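Local coordinates for 2S Albumin protein (Dolichos, PDB 6IX1), which is a seed albumin of unsettled function whose hemopexin-type four-bladed beta-propeller is consistent with a ligand-binding role, at residues A[54-59]-A[75-80]; A[27-32]-A[214-219]; A[128-133]-A[141-146]; A[164-169]-A[188-193]. All blocks are in the same frame, centred on the assembly; numbering follows the deposited sequence.

Contact 1: residues A[54-59]-A[75-80]; sequences GTAFAE and VFSGSQ
The CA atoms of Phe57 and Ser77 come within 5.6 Å of each other where a short helix-like turn at 56-58 leans against the end of strand 72-77 and the type II' beta turn, Ser77 to Gln80, that follows it. Phe57 contributes the largest share of the contact. Its CG stands anti to the carbonyl carbon and beside the backbone N (chi1 -47°), which carries the ring across to the strand. Val75 CG2 then sits over one face, 4.3 Å from the ring centroid in a CH-pi contact, while the edge of the ring reaches backbone: Phe57 CE1 lies 3.7 Å from Gln80 O, near the ring plane. Phe57 CZ also meets Gln80 CB at 3.9 Å. The turn belongs to the tight hairpin of strands 72-77 and 80-85, in the second of four antiparallel sheets that form the blades of a hemopexin-type beta-propeller, and residues 54-59 lie on the chain leading into that blade. Ile62, Ala82 and Pro99 also touch the Phe57 ring, so it is buried. A serine in its place would probably open a gap between the turn at 56-58 and the hairpin, leaving Val75 CG2 without its ring face and Gln80 CB without the ring atom it packs on. Beside the ring, Ala56 CB packs 3.5 Å from Gln80 OE1, the glutamine chain being extended beyond CG. Ser77 OG lies 3.1 Å from Ala56 O but also bonds to Gly61 O. Thr55 O accepts from both Ala58 N and Glu59 N, which holds the loop curled.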
loop_
_atom_site.group_PDB
_atom_site.type_symbol
_atom_site.label_atom_id
_atom_site.label_comp_id
_atom_site.label_asym_id
_atom_site.label_seq_id
_atom_site.Cartn_x
_atom_site.Cartn_y
_atom_site.Cartn_z
ATOM N N GLY A 54 -19.259 -8.048 4.066
ATOM C CA GLY A 54 -20.073 -8.388 2.910
ATOM C C GLY A 54 -19.578 -7.805 1.613
ATOM O O GLY A 54 -20.306 -7.942 0.647
ATOM N N THR A 55 -18.424 -7.159 1.566
ATOM C CA THR A 55 -17.840 -6.599 0.329
ATOM C C THR A 55 -16.631 -7.440 -0.090
ATOM O O THR A 55 -16.110 -8.294 0.666
ATOM C CB THR A 55 -17.414 -5.149 0.498
ATOM O OG1 THR A 55 -16.223 -5.151 1.282
ATOM C CG2 THR A 55 -18.476 -4.245 1.093
ATOM N N ALA A 56 -16.167 -7.195 -1.300
ATOM C CA ALA A 56 -14.956 -7.825 -1.877
ATOM C C ALA A 56 -13.759 -7.518 -0.963
ATOM O O ALA A 56 -12.776 -8.270 -0.996
ATOM C CB ALA A 56 -14.758 -7.317 -3.260
ATOM N N PHE A 57 -13.819 -6.361 -0.322
ATOM C CA PHE A 57 -12.688 -5.917 0.521
ATOM C C PHE A 57 -12.529 -6.796 1.752
ATOM O O PHE A 57 -11.405 -6.921 2.264
ATOM C CB PHE A 57 -12.816 -4.440 0.882
ATOM C CG PHE A 57 -13.145 -3.629 -0.337
ATOM C CD1 PHE A 57 -12.175 -3.371 -1.265
ATOM C CD2 PHE A 57 -14.434 -3.176 -0.541
ATOM C CE1 PHE A 57 -12.485 -2.699 -2.423
ATOM C CE2 PHE A 57 -14.745 -2.559 -1.728
ATOM C CZ PHE A 57 -13.775 -2.293 -2.679
ATOM N N ALA A 58 -13.617 -7.400 2.214
ATOM C CA ALA A 58 -13.544 -8.349 3.326
ATOM C C ALA A 58 -13.212 -9.749 2.798
ATOM O O ALA A 58 -12.386 -10.488 3.367
ATOM C CB ALA A 58 -14.851 -8.385 4.082
ATOM N N GLU A 59 -13.895 -10.164 1.720
ATOM C CA GLU A 59 -13.731 -11.509 1.146
ATOM C C GLU A 59 -13.764 -11.341 -0.364
ATOM O O GLU A 59 -14.822 -11.015 -0.867
ATOM C CB GLU A 59 -14.799 -12.502 1.640
ATOM C CG GLU A 59 -14.812 -12.751 3.136
ATOM C CD GLU A 59 -13.820 -13.679 3.875
ATOM O OE1 GLU A 59 -13.274 -14.730 3.325
ATOM O OE2 GLU A 59 -13.701 -13.505 5.100
ATOM N N VAL A 75 -9.032 1.605 -0.713
ATOM C CA VAL A 75 -8.764 0.166 -0.736
ATOM C C VAL A 75 -9.317 -0.440 -2.001
ATOM O O VAL A 75 -10.223 0.153 -2.628
ATOM C CB VAL A 75 -9.396 -0.463 0.518
ATOM C CG1 VAL A 75 -8.762 0.072 1.787
ATOM C CG2 VAL A 75 -10.908 -0.309 0.651
ATOM N N PHE A 76 -8.730 -1.542 -2.398
ATOM C CA PHE A 76 -8.967 -2.201 -3.687
ATOM C C PHE A 76 -9.131 -3.697 -3.468
ATOM O O PHE A 76 -8.511 -4.230 -2.548
ATOM C CB PHE A 76 -7.775 -1.979 -4.626
ATOM C CG PHE A 76 -7.492 -0.531 -4.989
ATOM C CD1 PHE A 76 -6.873 0.338 -4.100
ATOM C CD2 PHE A 76 -7.992 0.004 -6.167
ATOM C CE1 PHE A 76 -6.698 1.682 -4.387
ATOM C CE2 PHE A 76 -7.858 1.349 -6.409
ATOM C CZ PHE A 76 -7.195 2.201 -5.545
ATOM N N SER A 77 -9.884 -4.348 -4.328
ATOM C CA SER A 77 -10.026 -5.803 -4.395
ATOM C C SER A 77 -10.388 -6.118 -5.861
ATOM O O SER A 77 -11.496 -5.829 -6.264
ATOM C CB SER A 77 -11.046 -6.339 -3.467
ATOM O OG SER A 77 -11.088 -7.749 -3.508
ATOM N N GLY A 78 -9.430 -6.642 -6.597
ATOM C CA GLY A 78 -9.641 -6.827 -8.046
ATOM C C GLY A 78 -9.960 -5.496 -8.687
ATOM O O GLY A 78 -9.261 -4.537 -8.485
ATOM N N SER A 79 -11.019 -5.452 -9.472
ATOM C CA SER A 79 -11.401 -4.193 -10.153
ATOM C C SER A 79 -12.188 -3.242 -9.264
ATOM O O SER A 79 -12.539 -2.211 -9.764
ATOM C CB SER A 79 -12.137 -4.419 -11.460
ATOM O OG SER A 79 -13.407 -5.041 -11.268
ATOM N N GLN A 80 -12.521 -3.668 -8.043
ATOM C CA GLN A 80 -13.352 -2.850 -7.163
ATOM C C GLN A 80 -12.469 -1.970 -6.285
ATOM O O GLN A 80 -11.338 -2.365 -5.907
ATOM C CB GLN A 80 -14.226 -3.697 -6.270
ATOM C CG GLN A 80 -15.284 -4.443 -7.069
ATOM C CD GLN A 80 -16.251 -5.189 -6.186
ATOM O OE1 GLN A 80 -16.298 -6.413 -6.223
ATOM N NE2 GLN A 80 -17.046 -4.447 -5.430
HETATM O O HOH W 1 -17.689 -5.109 -3.059
#

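Contact 2: residues A[27-32]-A[214-219]; sequences VYYTPG and DGWPCL. With SO4 (sulfate ion), chain D.
Trp216 and Tyr29 meet at the seam between the first and last blades of the beta-propeller, where the end of strand 23-28 faces the chain just after helix 212-215. The far rim of the indole does the touching: Trp216 CH2 lies 3.5 Å from Tyr29 CB. The two side chains run side by side and point the same way, with the tyrosine ring and the six-membered ring of the indole inclined at 32°. At the indole edge, in its plane, Val27 CG1 comes to 4.0 Å from Trp216 CZ3. Val27 divides its two methyls among three residues of 216-219: CG2 meets Leu219 CD2 at 4.1 Å, while CG1 also meets Cys218 SG at 4.2 Å. With chi1 at -65°, Trp216 swings its side chain off its own carbonyl, a turn that brings the far rim of the indole to the strand.

Further out, the rings of Phe18, Tyr184 and Tyr191 meet Trp216 edge-to-face, so the indole is boxed in by aromatic groups from both blades. Tyr29 is fixed at its far end by a hydrogen bond between its OH and His178 ND1, and Phe175 meets its ring edge-to-face. Past Pro31, a sulfate ion (chain D), probably from the crystallisation liquor, is held by Tyr184 OH and Tyr191 OH and by backbone, where Gly32 N donates to its O2 over 2.8 Å, nearly straight at 171°.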
loop_
_atom_site.group_PDB
_atom_site.type_symbol
_atom_site.label_atom_id
_atom_site.label_comp_id
_atom_site.label_asym_id
_atom_site.label_seq_id
_atom_site.Cartn_x
_atom_site.Cartn_y
_atom_site.Cartn_z
ATOM N N VAL A 27 0.487 -2.709 13.117
ATOM C CA VAL A 27 1.814 -2.808 13.716
ATOM C C VAL A 27 2.338 -1.426 14.087
ATOM O O VAL A 27 2.145 -0.467 13.267
ATOM C CB VAL A 27 2.743 -3.534 12.687
ATOM C CG1 VAL A 27 4.199 -3.509 13.156
ATOM C CG2 VAL A 27 2.320 -4.977 12.424
ATOM N N TYR A 28 3.000 -1.351 15.227
ATOM C CA TYR A 28 3.732 -0.173 15.693
ATOM C C TYR A 28 5.168 -0.417 15.274
ATOM O O TYR A 28 5.850 -1.295 15.843
ATOM C CB TYR A 28 3.569 -0.102 17.218
ATOM C CG TYR A 28 3.948 1.198 17.880
ATOM C CD1 TYR A 28 3.606 2.403 17.327
ATOM C CD2 TYR A 28 4.387 1.189 19.212
ATOM C CE1 TYR A 28 3.737 3.579 18.026
ATOM C CE2 TYR A 28 4.600 2.373 19.873
ATOM C CZ TYR A 28 4.191 3.562 19.331
ATOM O OH TYR A 28 4.403 4.741 20.050
ATOM N N TYR A 29 5.641 0.305 14.272
ATOM C CA TYR A 29 6.905 -0.074 13.563
ATOM C C TYR A 29 8.024 0.877 13.952
ATOM O O TYR A 29 7.814 2.005 14.369
ATOM C CB TYR A 29 6.720 -0.214 12.045
ATOM C CG TYR A 29 6.386 1.030 11.331
ATOM C CD1 TYR A 29 5.098 1.508 11.267
ATOM C CD2 TYR A 29 7.400 1.672 10.627
ATOM C CE1 TYR A 29 4.814 2.650 10.559
ATOM C CE2 TYR A 29 7.124 2.854 9.988
ATOM C CZ TYR A 29 5.831 3.355 9.947
ATOM O OH TYR A 29 5.660 4.518 9.242
ATOM N N THR A 30 9.214 0.381 13.644
ATOM C CA THR A 30 10.452 0.993 14.151
ATOM C C THR A 30 11.447 1.024 13.000
ATOM O O THR A 30 12.130 0.055 12.713
ATOM C CB THR A 30 11.001 0.264 15.369
ATOM O OG1 THR A 30 11.297 -1.116 15.039
ATOM C CG2 THR A 30 10.016 0.369 16.513
ATOM N N PRO A 31 11.576 2.140 12.241
ATOM C CA PRO A 31 12.542 2.171 11.147
ATOM C C PRO A 31 13.948 1.820 11.608
ATOM O O PRO A 31 14.422 2.297 12.644
ATOM C CB PRO A 31 12.487 3.636 10.697
ATOM C CG PRO A 31 11.038 4.017 10.953
ATOM C CD PRO A 31 10.715 3.332 12.261
ATOM N N GLY A 32 14.592 0.940 10.846
ATOM C CA GLY A 32 16.004 0.641 11.044
ATOM C C GLY A 32 16.274 -0.369 12.150
ATOM O O GLY A 32 17.441 -0.599 12.385
ATOM N N ASP A 214 12.965 -11.234 8.366
ATOM C CA ASP A 214 14.211 -10.797 8.988
ATOM C C ASP A 214 14.135 -9.375 9.523
ATOM O O ASP A 214 14.703 -9.054 10.563
ATOM C CB ASP A 214 15.378 -10.993 8.032
ATOM C CG ASP A 214 15.605 -12.506 7.751
ATOM O OD1 ASP A 214 15.251 -13.344 8.564
ATOM O OD2 ASP A 214 16.082 -12.860 6.713
ATOM N N GLY A 215 13.465 -8.504 8.783
ATOM C CA GLY A 215 13.342 -7.089 9.200
ATOM C C GLY A 215 12.157 -6.804 10.117
ATOM O O GLY A 215 12.180 -5.860 10.877
ATOM N N TRP A 216 11.160 -7.676 10.016
ATOM C CA TRP A 216 9.853 -7.551 10.728
ATOM C C TRP A 216 9.536 -8.844 11.469
ATOM O O TRP A 216 8.577 -9.544 11.185
ATOM C CB TRP A 216 8.760 -7.256 9.704
ATOM C CG TRP A 216 8.953 -5.917 9.039
ATOM C CD1 TRP A 216 9.796 -5.630 7.987
ATOM C CD2 TRP A 216 8.218 -4.717 9.271
ATOM N NE1 TRP A 216 9.680 -4.320 7.624
ATOM C CE2 TRP A 216 8.705 -3.729 8.380
ATOM C CE3 TRP A 216 7.136 -4.401 10.087
ATOM C CZ2 TRP A 216 8.184 -2.456 8.330
ATOM C CZ3 TRP A 216 6.658 -3.130 10.080
ATOM C CH2 TRP A 216 7.154 -2.169 9.215
ATOM N N PRO A 217 10.419 -9.274 12.404
ATOM C CA PRO A 217 10.209 -10.558 13.031
ATOM C C PRO A 217 8.916 -10.728 13.839
ATOM O O PRO A 217 8.502 -11.842 14.108
ATOM C CB PRO A 217 11.441 -10.782 13.876
ATOM C CG PRO A 217 11.961 -9.370 14.118
ATOM C CD PRO A 217 11.655 -8.612 12.831
ATOM N N CYS A 218 8.262 -9.617 14.134
ATOM C CA CYS A 218 6.995 -9.708 14.886
ATOM C C CYS A 218 5.921 -10.397 14.042
ATOM O O CYS A 218 4.903 -10.791 14.606
ATOM C CB CYS A 218 6.495 -8.358 15.443
ATOM S SG CYS A 218 5.845 -7.233 14.144
ATOM N N LEU A 219 6.156 -10.532 12.732
ATOM C CA LEU A 219 5.212 -11.183 11.823
ATOM C C LEU A 219 5.477 -12.676 11.653
ATOM O O LEU A 219 4.724 -13.280 10.913
ATOM C CB LEU A 219 5.243 -10.498 10.478
ATOM C CG LEU A 219 4.891 -9.001 10.503
ATOM C CD1 LEU A 219 4.990 -8.488 9.092
ATOM C CD2 LEU A 219 3.524 -8.703 11.147
HETATM S S SO4 D . 13.548 -1.443 8.380
HETATM O O1 SO4 D . 14.499 -1.785 9.378
HETATM O O2 SO4 D . 13.125 -0.115 8.667
HETATM O O3 SO4 D . 12.457 -2.273 8.445
HETATM O O4 SO4 D . 14.077 -1.519 7.048
#

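Contact 3: residues A[128-133]-A[141-146]; sequences KEVYLF and IAYDSK. With SO4 (sulfate ion), chain E.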
loop_
_atom_site.group_PDB
_atom_site.type_symbol
_atom_site.label_atom_id
_atom_site.label_comp_id
_atom_site.label_asym_id
_atom_site.label_seq_id
_atom_site.Cartn_x
_atom_site.Cartn_y
_atom_site.Cartn_z
ATOM N N LYS A 128 -0.521 15.948 -3.303
ATOM C CA LYS A 128 -1.508 14.889 -3.027
ATOM C C LYS A 128 -1.253 13.653 -3.915
ATOM O O LYS A 128 -2.168 12.919 -4.156
ATOM C CB LYS A 128 -2.926 15.406 -3.090
ATOM C CG LYS A 128 -3.086 16.555 -2.096
ATOM C CD LYS A 128 -4.288 16.671 -1.282
ATOM C CE LYS A 128 -4.060 17.637 -0.124
ATOM N NZ LYS A 128 -3.436 18.921 -0.540
ATOM N N GLU A 129 -0.000 13.450 -4.323
ATOM C CA GLU A 129 0.279 12.350 -5.215
ATOM C C GLU A 129 0.425 11.013 -4.479
ATOM O O GLU A 129 0.838 10.936 -3.322
ATOM C CB GLU A 129 1.513 12.576 -6.030
ATOM C CG GLU A 129 1.266 13.644 -7.087
ATOM C CD GLU A 129 2.467 13.971 -7.958
ATOM O OE1 GLU A 129 3.340 13.075 -8.044
ATOM O OE2 GLU A 129 2.492 15.096 -8.478
ATOM N N VAL A 130 0.045 9.992 -5.201
ATOM C CA VAL A 130 0.104 8.580 -4.824
ATOM C C VAL A 130 0.710 7.811 -5.973
ATOM O O VAL A 130 0.248 7.947 -7.146
ATOM C CB VAL A 130 -1.286 8.050 -4.525
ATOM C CG1 VAL A 130 -1.242 6.582 -4.227
ATOM C CG2 VAL A 130 -1.944 8.814 -3.397
ATOM N N TYR A 131 1.731 7.020 -5.714
ATOM C CA TYR A 131 2.341 6.097 -6.684
ATOM C C TYR A 131 1.445 4.899 -6.833
ATOM O O TYR A 131 1.008 4.327 -5.850
ATOM C CB TYR A 131 3.717 5.646 -6.268
ATOM C CG TYR A 131 4.709 6.779 -6.277
ATOM C CD1 TYR A 131 5.440 7.096 -7.392
ATOM C CD2 TYR A 131 5.027 7.495 -5.140
ATOM C CE1 TYR A 131 6.314 8.144 -7.470
ATOM C CE2 TYR A 131 5.937 8.533 -5.210
ATOM C CZ TYR A 131 6.605 8.865 -6.352
ATOM O OH TYR A 131 7.563 9.809 -6.327
ATOM N N LEU A 132 1.160 4.493 -8.064
ATOM C CA LEU A 132 0.386 3.318 -8.466
ATOM C C LEU A 132 1.281 2.361 -9.285
ATOM O O LEU A 132 1.917 2.838 -10.225
ATOM C CB LEU A 132 -0.855 3.714 -9.288
ATOM C CG LEU A 132 -1.790 4.751 -8.670
ATOM C CD1 LEU A 132 -2.898 4.977 -9.630
ATOM C CD2 LEU A 132 -2.409 4.341 -7.341
ATOM N N PHE A 133 1.242 1.071 -8.947
ATOM C CA PHE A 133 2.105 0.089 -9.593
ATOM C C PHE A 133 1.236 -1.017 -10.161
ATOM O O PHE A 133 0.301 -1.469 -9.484
ATOM C CB PHE A 133 3.071 -0.545 -8.594
ATOM C CG PHE A 133 4.010 0.475 -8.023
ATOM C CD1 PHE A 133 5.159 0.796 -8.723
ATOM C CD2 PHE A 133 3.758 1.167 -6.815
ATOM C CE1 PHE A 133 6.034 1.787 -8.276
ATOM C CE2 PHE A 133 4.643 2.127 -6.370
ATOM C CZ PHE A 133 5.794 2.399 -7.058
ATOM N N ILE A 141 -1.134 9.337 -9.285
ATOM C CA ILE A 141 -2.423 10.047 -9.265
ATOM C C ILE A 141 -2.380 11.090 -8.158
ATOM O O ILE A 141 -1.886 10.797 -7.086
ATOM C CB ILE A 141 -3.578 9.061 -9.218
ATOM C CG1 ILE A 141 -4.907 9.707 -9.571
ATOM C CG2 ILE A 141 -3.589 8.360 -7.881
ATOM C CD1 ILE A 141 -5.864 8.770 -10.182
ATOM N N ALA A 142 -2.977 12.230 -8.413
ATOM C CA ALA A 142 -3.259 13.216 -7.349
ATOM C C ALA A 142 -4.642 12.859 -6.853
ATOM O O ALA A 142 -5.615 12.898 -7.591
ATOM C CB ALA A 142 -3.208 14.620 -7.910
ATOM N N TYR A 143 -4.779 12.415 -5.591
ATOM C CA TYR A 143 -6.043 11.800 -5.120
ATOM C C TYR A 143 -7.176 12.809 -5.072
ATOM O O TYR A 143 -8.287 12.416 -5.100
ATOM C CB TYR A 143 -5.883 11.012 -3.828
ATOM C CG TYR A 143 -5.586 11.841 -2.602
ATOM C CD1 TYR A 143 -6.564 12.612 -1.975
ATOM C CD2 TYR A 143 -4.314 11.917 -2.093
ATOM C CE1 TYR A 143 -6.282 13.417 -0.895
ATOM C CE2 TYR A 143 -4.018 12.659 -1.003
ATOM C CZ TYR A 143 -4.998 13.433 -0.390
ATOM O OH TYR A 143 -4.704 14.205 0.678
ATOM N N ASP A 144 -6.826 14.096 -4.866
ATOM C CA ASP A 144 -7.886 15.091 -4.616
ATOM C C ASP A 144 -8.488 15.585 -5.905
ATOM O O ASP A 144 -9.662 15.698 -5.987
ATOM C CB ASP A 144 -7.335 16.250 -3.796
ATOM C CG ASP A 144 -6.146 17.021 -4.322
ATOM O OD1 ASP A 144 -5.460 16.496 -5.242
ATOM O OD2 ASP A 144 -5.915 18.108 -3.792
ATOM N N SER A 145 -7.689 15.826 -6.911
ATOM C CA SER A 145 -8.210 16.185 -8.251
ATOM C C SER A 145 -8.490 14.952 -9.096
ATOM O O SER A 145 -9.213 15.105 -10.102
ATOM C CB SER A 145 -7.197 16.954 -9.019
ATOM O OG SER A 145 -6.000 16.190 -9.208
ATOM N N LYS A 146 -8.025 13.797 -8.689
ATOM C CA LYS A 146 -8.102 12.552 -9.476
ATOM C C LYS A 146 -7.430 12.651 -10.838
ATOM O O LYS A 146 -7.755 11.860 -11.706
ATOM C CB LYS A 146 -9.527 11.998 -9.501
ATOM C CG LYS A 146 -10.102 11.645 -8.118
ATOM C CD LYS A 146 -11.505 11.144 -8.277
ATOM C CE LYS A 146 -12.033 10.561 -6.978
ATOM N NZ LYS A 146 -13.385 10.055 -7.207
HETATM S S SO4 E . 8.533 10.273 -9.647
HETATM O O1 SO4 E . 7.582 11.197 -8.913
HETATM O O2 SO4 E . 9.114 9.694 -8.434
HETATM O O3 SO4 E . 9.341 11.165 -10.304
HETATM O O4 SO4 E . 7.716 9.455 -10.456
#
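Lys128 lies across Tyr143 and Asp144, its successive carbons meeting first one and then the other. CB sits over one face of the tyrosine ring, 4.0 Å from the centroid in a CH-pi contact and offset toward the rim. CG turns to the aspartate, with Lys128 CG 3.6 Å from Asp144 OD2. The chain bends at chi2 (-139°), which brings CD between the two residues: Lys128 CD is 3.2 Å from Tyr143 OH and also close to the carboxylate. CE stays beside the hydroxyl. At the tip, Lys128 NZ is 4.2 Å from Asp144 OD2, beyond a salt bridge, so their attraction is probably loose. Tyr143 OH itself is hydrogen-bonded to Glu69.

Behind these side chains runs the antiparallel hairpin of strands 129-134 and 137-142, within the hemopexin repeat and its propeller blade. Val130 and Ile141 form a hydrogen-bonded pair, Val130 N to Ile141 O at 2.8 Å and Ile141 N to Val130 O at 2.9 Å, while Glu129 and Ala142 form the neighbouring non-hydrogen-bonded pair. The ladder runs on to Tyr143 N, which donates to Lys128 O over 3.0 Å. On the Val130 and Ile141 face, Leu132 CD1 packs 3.9 Å from Ile141 CG2. Tyr131 OH is hydrogen-bonded to a sulfate ion (chain E), probably from the crystallisation liquor, which lies at the ring's edge and is also held by Tyr138 OH, Arg140 NE and Gly199 N.

Contact 4: residues A[164-169]-A[188-193]; sequences GTIFES and GAQYVR. With SO4 (sulfate ion), chain D.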
loop_
_atom_site.group_PDB
_atom_site.type_symbol
_atom_site.label_atom_id
_atom_site.label_comp_id
_atom_site.label_asym_id
_atom_site.label_seq_id
_atom_site.Cartn_x
_atom_site.Cartn_y
_atom_site.Cartn_z
ATOM N N GLY A 164 18.009 -4.224 -11.453
ATOM C CA GLY A 164 18.748 -5.376 -10.999
ATOM C C GLY A 164 18.180 -6.018 -9.770
ATOM O O GLY A 164 18.844 -6.846 -9.121
ATOM N N THR A 165 17.048 -5.531 -9.268
ATOM C CA THR A 165 16.320 -6.090 -8.130
ATOM C C THR A 165 14.998 -6.624 -8.647
ATOM O O THR A 165 14.511 -6.120 -9.675
ATOM C CB THR A 165 16.080 -5.116 -6.979
ATOM O OG1 THR A 165 14.975 -4.249 -7.279
ATOM C CG2 THR A 165 17.344 -4.363 -6.592
ATOM N N ILE A 166 14.318 -7.450 -7.849
ATOM C CA ILE A 166 13.020 -8.000 -8.342
ATOM C C ILE A 166 11.970 -6.900 -8.390
ATOM O O ILE A 166 10.968 -7.030 -9.195
ATOM C CB ILE A 166 12.543 -9.168 -7.511
ATOM C CG1 ILE A 166 11.397 -9.914 -8.188
ATOM C CG2 ILE A 166 12.269 -8.713 -6.108
ATOM C CD1 ILE A 166 11.708 -10.521 -9.591
ATOM N N PHE A 167 12.191 -5.795 -7.689
ATOM C CA PHE A 167 11.166 -4.751 -7.693
ATOM C C PHE A 167 11.033 -4.155 -9.097
ATOM O O PHE A 167 10.057 -3.437 -9.333
ATOM C CB PHE A 167 11.459 -3.716 -6.639
ATOM C CG PHE A 167 11.531 -4.315 -5.264
ATOM C CD1 PHE A 167 10.358 -4.530 -4.560
ATOM C CD2 PHE A 167 12.719 -4.683 -4.679
ATOM C CE1 PHE A 167 10.400 -5.123 -3.311
ATOM C CE2 PHE A 167 12.732 -5.283 -3.420
ATOM C CZ PHE A 167 11.567 -5.566 -2.809
ATOM N N GLU A 168 12.060 -4.265 -9.927
ATOM C CA GLU A 168 11.995 -3.717 -11.288
ATOM C C GLU A 168 10.789 -4.291 -12.075
ATOM O O GLU A 168 10.295 -3.556 -12.949
ATOM C CB GLU A 168 13.341 -3.913 -12.008
ATOM C CG GLU A 168 13.549 -5.281 -12.453
ATOM C CD GLU A 168 14.915 -5.656 -12.969
ATOM O OE1 GLU A 168 15.789 -4.743 -13.088
ATOM O OE2 GLU A 168 15.122 -6.926 -13.095
ATOM N N SER A 169 10.346 -5.501 -11.742
ATOM C CA SER A 169 9.284 -6.214 -12.480
ATOM C C SER A 169 7.915 -6.096 -11.818
ATOM O O SER A 169 6.956 -6.574 -12.369
ATOM C CB SER A 169 9.693 -7.665 -12.584
ATOM O OG SER A 169 9.587 -8.356 -11.318
ATOM N N GLY A 188 6.696 -10.588 -2.842
ATOM C CA GLY A 188 6.719 -11.928 -2.271
ATOM C C GLY A 188 7.230 -11.934 -0.856
ATOM O O GLY A 188 6.725 -11.139 -0.048
ATOM N N ALA A 189 8.282 -12.700 -0.648
ATOM C CA ALA A 189 8.880 -12.921 0.689
ATOM C C ALA A 189 9.800 -11.778 1.151
ATOM O O ALA A 189 10.236 -11.786 2.325
ATOM C CB ALA A 189 9.672 -14.209 0.596
ATOM N N GLN A 190 10.070 -10.816 0.287
ATOM C CA GLN A 190 11.186 -9.850 0.461
ATOM C C GLN A 190 10.622 -8.425 0.523
ATOM O O GLN A 190 9.500 -8.118 0.095
ATOM C CB GLN A 190 12.153 -9.873 -0.740
ATOM C CG GLN A 190 13.029 -11.069 -0.957
ATOM C CD GLN A 190 13.765 -10.911 -2.262
ATOM O OE1 GLN A 190 13.214 -10.467 -3.312
ATOM N NE2 GLN A 190 14.993 -11.329 -2.171
ATOM N N TYR A 191 11.455 -7.578 1.047
ATOM C CA TYR A 191 11.172 -6.145 1.059
ATOM C C TYR A 191 12.436 -5.312 0.951
ATOM O O TYR A 191 13.542 -5.813 1.133
ATOM C CB TYR A 191 10.402 -5.699 2.307
ATOM C CG TYR A 191 11.195 -5.418 3.568
ATOM C CD1 TYR A 191 11.873 -6.417 4.213
ATOM C CD2 TYR A 191 11.366 -4.134 3.989
ATOM C CE1 TYR A 191 12.604 -6.159 5.361
ATOM C CE2 TYR A 191 12.053 -3.824 5.149
ATOM C CZ TYR A 191 12.650 -4.869 5.830
ATOM O OH TYR A 191 13.312 -4.713 7.020
ATOM N N VAL A 192 12.252 -4.057 0.684
ATOM C CA VAL A 192 13.306 -3.057 0.779
ATOM C C VAL A 192 12.734 -1.724 1.239
ATOM O O VAL A 192 11.568 -1.452 1.026
ATOM C CB VAL A 192 14.030 -2.891 -0.574
ATOM C CG1 VAL A 192 13.158 -2.208 -1.618
ATOM C CG2 VAL A 192 15.390 -2.244 -0.428
ATOM N N ARG A 193 13.619 -0.963 1.886
ATOM C CA ARG A 193 13.286 0.373 2.317
ATOM C C ARG A 193 14.012 1.319 1.377
ATOM O O ARG A 193 15.198 1.151 1.138
ATOM C CB ARG A 193 13.673 0.599 3.754
ATOM C CG ARG A 193 13.399 2.012 4.253
ATOM C CD ARG A 193 13.450 2.147 5.732
ATOM N NE ARG A 193 14.722 1.720 6.276
ATOM C CZ ARG A 193 15.402 2.280 7.300
ATOM N NH1 ARG A 193 15.062 3.474 7.768
ATOM N NH2 ARG A 193 16.438 1.643 7.834
HETATM S S SO4 D . 13.548 -1.443 8.380
HETATM O O1 SO4 D . 14.499 -1.785 9.378
HETATM O O2 SO4 D . 13.125 -0.115 8.667
HETATM O O3 SO4 D . 12.457 -2.273 8.445
HETATM O O4 SO4 D . 14.077 -1.519 7.048
#
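Apolar packing centres on Phe167, whose ring takes Val192 CG1 over one face; Val192 CG1 lies 4.0 Å from the ring centroid, 24° off the normal, a CH-pi contact in which Phe167 CE2 is the nearest ring atom. Ile166 CG2 lies over the rim of the opposite face and also meets Gln190 OE1 at 3.4 Å. A chi1 of -59° points Phe167 away from its own carbonyl and at the strand. Leu185 and Val209 also pack on it.

Hydrogen bonds shape the loop itself. Thr165 OG1 accepts from Phe167 N at 3.2 Å, an ST turn, and Glu168 OE1 takes Gly164 N from above its carboxylate plane at 2.8 Å.

Polar contacts with a sulfate ion (chain D), probably from the crystallisation liquor, lie beyond the strand. Tyr191 OH donates to its O3 at 3.0 Å, and Arg193 turns a guanidinium face to sulfate O2, while NH1 forms a salt bridge with Glu182. With a leucine here the guanidinium is gone, and Glu182 would probably be left without its salt-bridge mate and the sulfate without the charge facing it. Residues 164-169 thus meet strand 190-195 in the last blade of the hemopexin-type beta-propeller.

Overall arrangement
The four contacts are spread round the propeller. Contacts 1 and 4 are matching features of the second and fourth blades, each setting the phenylalanine of an entry loop, under a valine methyl, against a blade strand; their centres are 25 Å apart. Contact 3 is a hairpin of the third blade, its centre 20 Å from contact 1 and 22 Å from contact 4. Contact 2 joins the first blade to the last, bringing residues 182 apart in sequence together, with the other three contacts falling between its two segments. Contacts 2 and 4, centres 17 Å apart, touch directly, Gly215 CA lying 3.2 Å from Tyr191 OH, and both hold the chain D sulfate; contact 3 has a sulfate of its own.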